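Long-range contacts in hypoxic response protein 1 (Mycobacterium tuberculosis, PDB 1Y5H), which is of unknown function but forms a secreted homodimer of paired CBS domains, induced in hypoxia, that probably binds zinc and does not seem to bind AMP: residues A16-V21 against V117-E122; D49-M54 against I84-A89. All blocks are in the same frame, centred on the assembly; numbering follows the deposited sequence.

Interaction 1 of 2, residues A16-V21 against V117-E122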
loop_
_atom_site.group_PDB
_atom_site.type_symbol
_atom_site.label_atom_id
_atom_site.label_comp_id
_atom_site.label_asym_id
_atom_site.label_seq_id
_atom_site.Cartn_x
_atom_site.Cartn_y
_atom_site.Cartn_z
ATOM N N ALA A 16 12.210 14.436 13.016
ATOM C CA ALA A 16 13.550 14.038 13.401
ATOM C C ALA A 16 13.570 12.909 14.423
ATOM O O ALA A 16 12.608 12.706 15.161
ATOM C CB ALA A 16 14.297 15.244 13.946
ATOM N N GLY A 17 14.676 12.176 14.449
ATOM C CA GLY A 17 14.833 11.094 15.402
ATOM C C GLY A 17 14.120 9.793 15.084
ATOM O O GLY A 17 13.916 8.968 15.975
ATOM N N VAL A 18 13.727 9.604 13.830
ATOM C CA VAL A 18 13.051 8.374 13.437
ATOM C C VAL A 18 14.114 7.289 13.304
ATOM O O VAL A 18 15.243 7.570 12.911
ATOM C CB VAL A 18 12.302 8.541 12.094
ATOM C CG1 VAL A 18 11.199 9.590 12.242
ATOM C CG2 VAL A 18 13.274 8.944 10.997
ATOM N N THR A 19 13.754 6.057 13.650
ATOM C CA THR A 19 14.689 4.942 13.580
ATOM C C THR A 19 14.777 4.365 12.179
ATOM O O THR A 19 13.764 4.176 11.508
ATOM C CB THR A 19 14.275 3.810 14.536
ATOM O OG1 THR A 19 14.248 4.304 15.880
ATOM C CG2 THR A 19 15.260 2.650 14.450
ATOM N N CYS A 20 15.997 4.096 11.736
ATOM C CA CYS A 20 16.199 3.514 10.424
ATOM C C CYS A 20 16.263 2.001 10.625
ATOM O O CYS A 20 16.999 1.505 11.488
ATOM C CB CYS A 20 17.497 4.037 9.808
ATOM S SG CYS A 20 17.557 3.861 7.996
ATOM N N VAL A 21 15.473 1.274 9.844
ATOM C CA VAL A 21 15.435 -0.178 9.939
ATOM C C VAL A 21 16.683 -0.757 9.291
ATOM O O VAL A 21 17.104 -0.302 8.237
ATOM C CB VAL A 21 14.180 -0.727 9.244
ATOM C CG1 VAL A 21 14.169 -2.245 9.293
ATOM C CG2 VAL A 21 12.938 -0.161 9.923
ATOM N N VAL A 117 18.667 11.704 9.103
ATOM C CA VAL A 117 18.383 12.570 10.239
ATOM C C VAL A 117 16.886 12.764 10.443
ATOM O O VAL A 117 16.452 13.281 11.471
ATOM C CB VAL A 117 19.066 13.949 10.092
ATOM C CG1 VAL A 117 20.572 13.772 10.121
ATOM C CG2 VAL A 117 18.632 14.627 8.797
ATOM N N GLY A 118 16.091 12.342 9.466
ATOM C CA GLY A 118 14.656 12.480 9.606
ATOM C C GLY A 118 13.907 12.080 8.353
ATOM O O GLY A 118 14.514 11.663 7.367
ATOM N N ILE A 119 12.586 12.195 8.411
ATOM C CA ILE A 119 11.710 11.869 7.289
ATOM C C ILE A 119 10.739 13.030 7.115
ATOM O O ILE A 119 10.191 13.536 8.095
ATOM C CB ILE A 119 10.878 10.586 7.566
ATOM C CG1 ILE A 119 11.771 9.340 7.520
ATOM C CG2 ILE A 119 9.730 10.482 6.560
ATOM C CD1 ILE A 119 12.255 8.946 6.127
ATOM N N VAL A 120 10.522 13.457 5.876
ATOM C CA VAL A 120 9.582 14.539 5.625
ATOM C C VAL A 120 8.430 14.002 4.787
ATOM O O VAL A 120 8.655 13.302 3.804
ATOM C CB VAL A 120 10.244 15.709 4.870
ATOM C CG1 VAL A 120 9.206 16.779 4.575
ATOM C CG2 VAL A 120 11.366 16.298 5.698
ATOM N N THR A 121 7.199 14.308 5.184
ATOM C CA THR A 121 6.033 13.848 4.430
ATOM C C THR A 121 5.391 15.016 3.700
ATOM O O THR A 121 5.643 16.176 4.015
ATOM C CB THR A 121 4.950 13.221 5.339
ATOM O OG1 THR A 121 4.278 14.253 6.075
ATOM C CG2 THR A 121 5.577 12.232 6.306
ATOM N N GLU A 122 4.549 14.699 2.726
ATOM C CA GLU A 122 3.868 15.729 1.964
ATOM C C GLU A 122 2.977 16.530 2.908
ATOM O O GLU A 122 2.824 17.740 2.751
ATOM C CB GLU A 122 3.039 15.088 0.854
ATOM C CG GLU A 122 2.662 16.050 -0.248
ATOM C CD GLU A 122 2.117 15.343 -1.472
ATOM O OE1 GLU A 122 1.074 14.665 -1.352
ATOM O OE2 GLU A 122 2.734 15.466 -2.553
#

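Interaction 2 of 2, residues D49-M54 against I84-A89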
loop_
_atom_site.group_PDB
_atom_site.type_symbol
_atom_site.label_atom_id
_atom_site.label_comp_id
_atom_site.label_asym_id
_atom_site.label_seq_id
_atom_site.Cartn_x
_atom_site.Cartn_y
_atom_site.Cartn_z
ATOM N N ASP A 49 23.742 4.537 10.394
ATOM C CA ASP A 49 22.598 5.252 9.832
ATOM C C ASP A 49 22.786 5.666 8.373
ATOM O O ASP A 49 22.247 6.685 7.937
ATOM C CB ASP A 49 22.280 6.480 10.685
ATOM N N ARG A 50 23.551 4.879 7.623
ATOM C CA ARG A 50 23.786 5.157 6.208
ATOM C C ARG A 50 22.585 4.660 5.399
ATOM O O ARG A 50 22.312 3.462 5.362
ATOM C CB ARG A 50 25.052 4.455 5.747
ATOM N N LEU A 51 21.884 5.581 4.744
ATOM C CA LEU A 51 20.696 5.245 3.958
ATOM C C LEU A 51 20.925 4.365 2.733
ATOM O O LEU A 51 21.722 4.695 1.856
ATOM C CB LEU A 51 19.991 6.527 3.508
ATOM C CG LEU A 51 18.708 6.314 2.701
ATOM C CD1 LEU A 51 17.624 5.761 3.609
ATOM C CD2 LEU A 51 18.261 7.635 2.099
ATOM N N HIS A 52 20.196 3.253 2.665
ATOM C CA HIS A 52 20.294 2.323 1.542
ATOM C C HIS A 52 19.089 2.431 0.616
ATOM O O HIS A 52 19.173 2.112 -0.570
ATOM C CB HIS A 52 20.414 0.887 2.056
ATOM C CG HIS A 52 21.817 0.481 2.375
ATOM N ND1 HIS A 52 22.699 1.307 3.036
ATOM C CD2 HIS A 52 22.487 -0.672 2.138
ATOM C CE1 HIS A 52 23.852 0.682 3.192
ATOM N NE2 HIS A 52 23.750 -0.520 2.656
ATOM N N GLY A 53 17.966 2.881 1.165
ATOM C CA GLY A 53 16.762 3.035 0.366
ATOM C C GLY A 53 15.514 3.072 1.221
ATOM O O GLY A 53 15.602 3.128 2.445
HETATM N N MSE A 54 14.354 3.080 0.571
HETATM C CA MSE A 54 13.065 3.085 1.254
HETATM C C MSE A 54 12.352 1.784 0.911
HETATM O O MSE A 54 12.439 1.295 -0.221
HETATM C CB MSE A 54 12.192 4.256 0.790
HETATM C CG MSE A 54 12.653 5.646 1.217
HETATM SE SE MSE A 54 12.476 6.001 3.107
HETATM C CE MSE A 54 10.563 6.028 3.270
ATOM N N ILE A 84 16.276 4.378 -4.079
ATOM C CA ILE A 84 17.076 5.337 -3.340
ATOM C C ILE A 84 16.847 6.781 -3.778
ATOM O O ILE A 84 17.248 7.212 -4.861
ATOM C CB ILE A 84 18.589 5.013 -3.406
ATOM C CG1 ILE A 84 19.355 5.983 -2.496
ATOM C CG2 ILE A 84 19.086 5.089 -4.838
ATOM C CD1 ILE A 84 20.824 5.648 -2.312
ATOM N N TYR A 85 16.163 7.515 -2.916
ATOM C CA TYR A 85 15.888 8.919 -3.148
ATOM C C TYR A 85 15.946 9.568 -1.784
ATOM O O TYR A 85 15.697 8.915 -0.770
ATOM C CB TYR A 85 14.512 9.113 -3.806
ATOM C CG TYR A 85 13.382 8.319 -3.182
ATOM C CD1 TYR A 85 12.667 8.815 -2.092
ATOM C CD2 TYR A 85 13.033 7.061 -3.679
ATOM C CE1 TYR A 85 11.637 8.079 -1.514
ATOM C CE2 TYR A 85 12.007 6.319 -3.107
ATOM C CZ TYR A 85 11.314 6.832 -2.026
ATOM O OH TYR A 85 10.312 6.087 -1.450
ATOM N N TYR A 86 16.296 10.846 -1.758
ATOM C CA TYR A 86 16.402 11.579 -0.507
ATOM C C TYR A 86 16.674 13.034 -0.814
ATOM O O TYR A 86 16.886 13.399 -1.966
ATOM C CB TYR A 86 17.555 11.028 0.344
ATOM C CG TYR A 86 18.926 11.058 -0.317
ATOM C CD1 TYR A 86 19.675 12.242 -0.400
ATOM C CD2 TYR A 86 19.483 9.895 -0.839
ATOM C CE1 TYR A 86 20.951 12.249 -0.988
ATOM C CE2 TYR A 86 20.746 9.893 -1.425
ATOM C CZ TYR A 86 21.474 11.066 -1.494
ATOM O OH TYR A 86 22.728 11.031 -2.058
ATOM N N VAL A 87 16.649 13.853 0.228
ATOM C CA VAL A 87 16.957 15.264 0.094
ATOM C C VAL A 87 17.927 15.625 1.203
ATOM O O VAL A 87 17.957 14.983 2.260
ATOM C CB VAL A 87 15.704 16.170 0.212
ATOM C CG1 VAL A 87 14.752 15.886 -0.934
ATOM C CG2 VAL A 87 15.015 15.962 1.557
ATOM N N ASP A 88 18.733 16.646 0.946
ATOM C CA ASP A 88 19.700 17.128 1.918
ATOM C C ASP A 88 18.930 17.913 2.976
ATOM O O ASP A 88 17.848 18.436 2.706
ATOM C CB ASP A 88 20.718 18.034 1.226
ATOM C CG ASP A 88 21.650 18.715 2.203
ATOM O OD1 ASP A 88 22.385 18.005 2.922
ATOM O OD2 ASP A 88 21.645 19.964 2.254
ATOM N N ALA A 89 19.487 17.991 4.179
ATOM C CA ALA A 89 18.835 18.700 5.272
ATOM C C ALA A 89 18.550 20.166 4.939
ATOM O O ALA A 89 17.649 20.774 5.515
ATOM C CB ALA A 89 19.686 18.607 6.528
#

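Interaction 1 of 2, residues A16-V21 against V117-E122
Val-18 and Ile-119 meet where the N-terminal segment leaves the sheet of the second CBS repeat. As in other CBS pairs, the strand ahead of the first repeat's core crosses over to the second: strand 15-16 lies antiparallel at the edge of a sheet otherwise made by that repeat. The tight part is apolar. CG2 of Val-18 sits 3.8 Å from CG1 of Ile-119, the two side chains crossing at about a right angle, and the same methyl lies 4.0 Å from CA of Gly-118. It is chi1 of Val-18, at -63°, that presents this branch, placing CG2 between the backbone N and the carbonyl carbon while CG1 lies anti to the carbonyl carbon. Ile-119 is buried, its side chain also resting on Pro-43 of strand 41-45. The backbones are close too, for Ala-16 and the buried Gly-118 form a non-hydrogen-bonded antiparallel pair, CA to CA 4.2 Å.

The solvent side belongs to Ala-16 and Gly-17, both exposed. Gly-17, at a positive phi of 78°, turns the chain out of the strand, and its N lies 3.6 Å from O of Val-117 without hydrogen bonding to it. Further on, Cys-20 joins Cys-45 in a disulfide. At the bridge itself, the CA-H of Ala-16 points to the carbonyl O of Val-117 at 3.6 Å from CA, with 141° at the hydrogen.

Interaction 2 of 2, residues D49-M54 against I84-A89
Met-54 and Tyr-85 make the inner half of this contact. The selenomethionine side chain meets the phenol through its CB and CG, at the hydroxyl end of the ring: CB lies 3.5 Å from OH of Tyr-85, and CG lies 3.7 Å from CZ of that ring. The two side chains cross at about a right angle. The tyrosine's chi1 of 46° holds CG between the backbone N and the carbonyl carbon, and in this way the far end of the ring, CZ and OH, comes to Met-54 although the CB itself does not point at segment 49-54.

On the outer half, Leu-51 has CG anti to the backbone N (chi1 -179°), and its CD2 methyl comes to 3.9 Å from CB of Tyr-86, with CD2 of the Tyr-86 ring equally near, at 3.9 Å. Beside these pairs the chains come close at Gly-53 and Ile-84, whose CA atoms are 4.4 Å apart. There a side chain also meets backbone, CB of Ile-84 lying 4.1 Å from the carbonyl O of His-52.

The strand here carries a classic beta bulge, in which His-52 and Gly-53 both face Ile-44 of strand 41-45. In this region the mixed sheet of the first CBS repeat meets the chain entering the second. Gly-53 takes backbone angles suited to a residue without a side chain, and ND1 of His-52 donates to the carbonyl O of Arg-50 at 3.2 Å, reaching it from above the carbonyl plane at a bent 140°.

Further out, Pro-109 of strand 107-112 backs both Leu-51 and Met-54, and Met-54 is also tied by backbone hydrogen bonding to Ser-83. The ring of Tyr-85 stacks with His-103, a residue that probably binds zinc.

In the fold
The two contacts have centres about 10 Å apart and each lies about 7 Å from the centre of the chain. In sequence interaction 2 is nested inside the loop that interaction 1 closes: 16-21 comes first, then 49-54 and 84-89, and 117-122 last. Both join the two CBS repeats and both reach the four-stranded sheet containing strands 115-121 and 87-88, which lie on different sides of strand 107-112. They meet directly, CD1 of Ile-119 lying 4.2 Å from SE of Met-54, so the two contacts touch between the repeats, consistent with a shared apolar interface in the CBS pair.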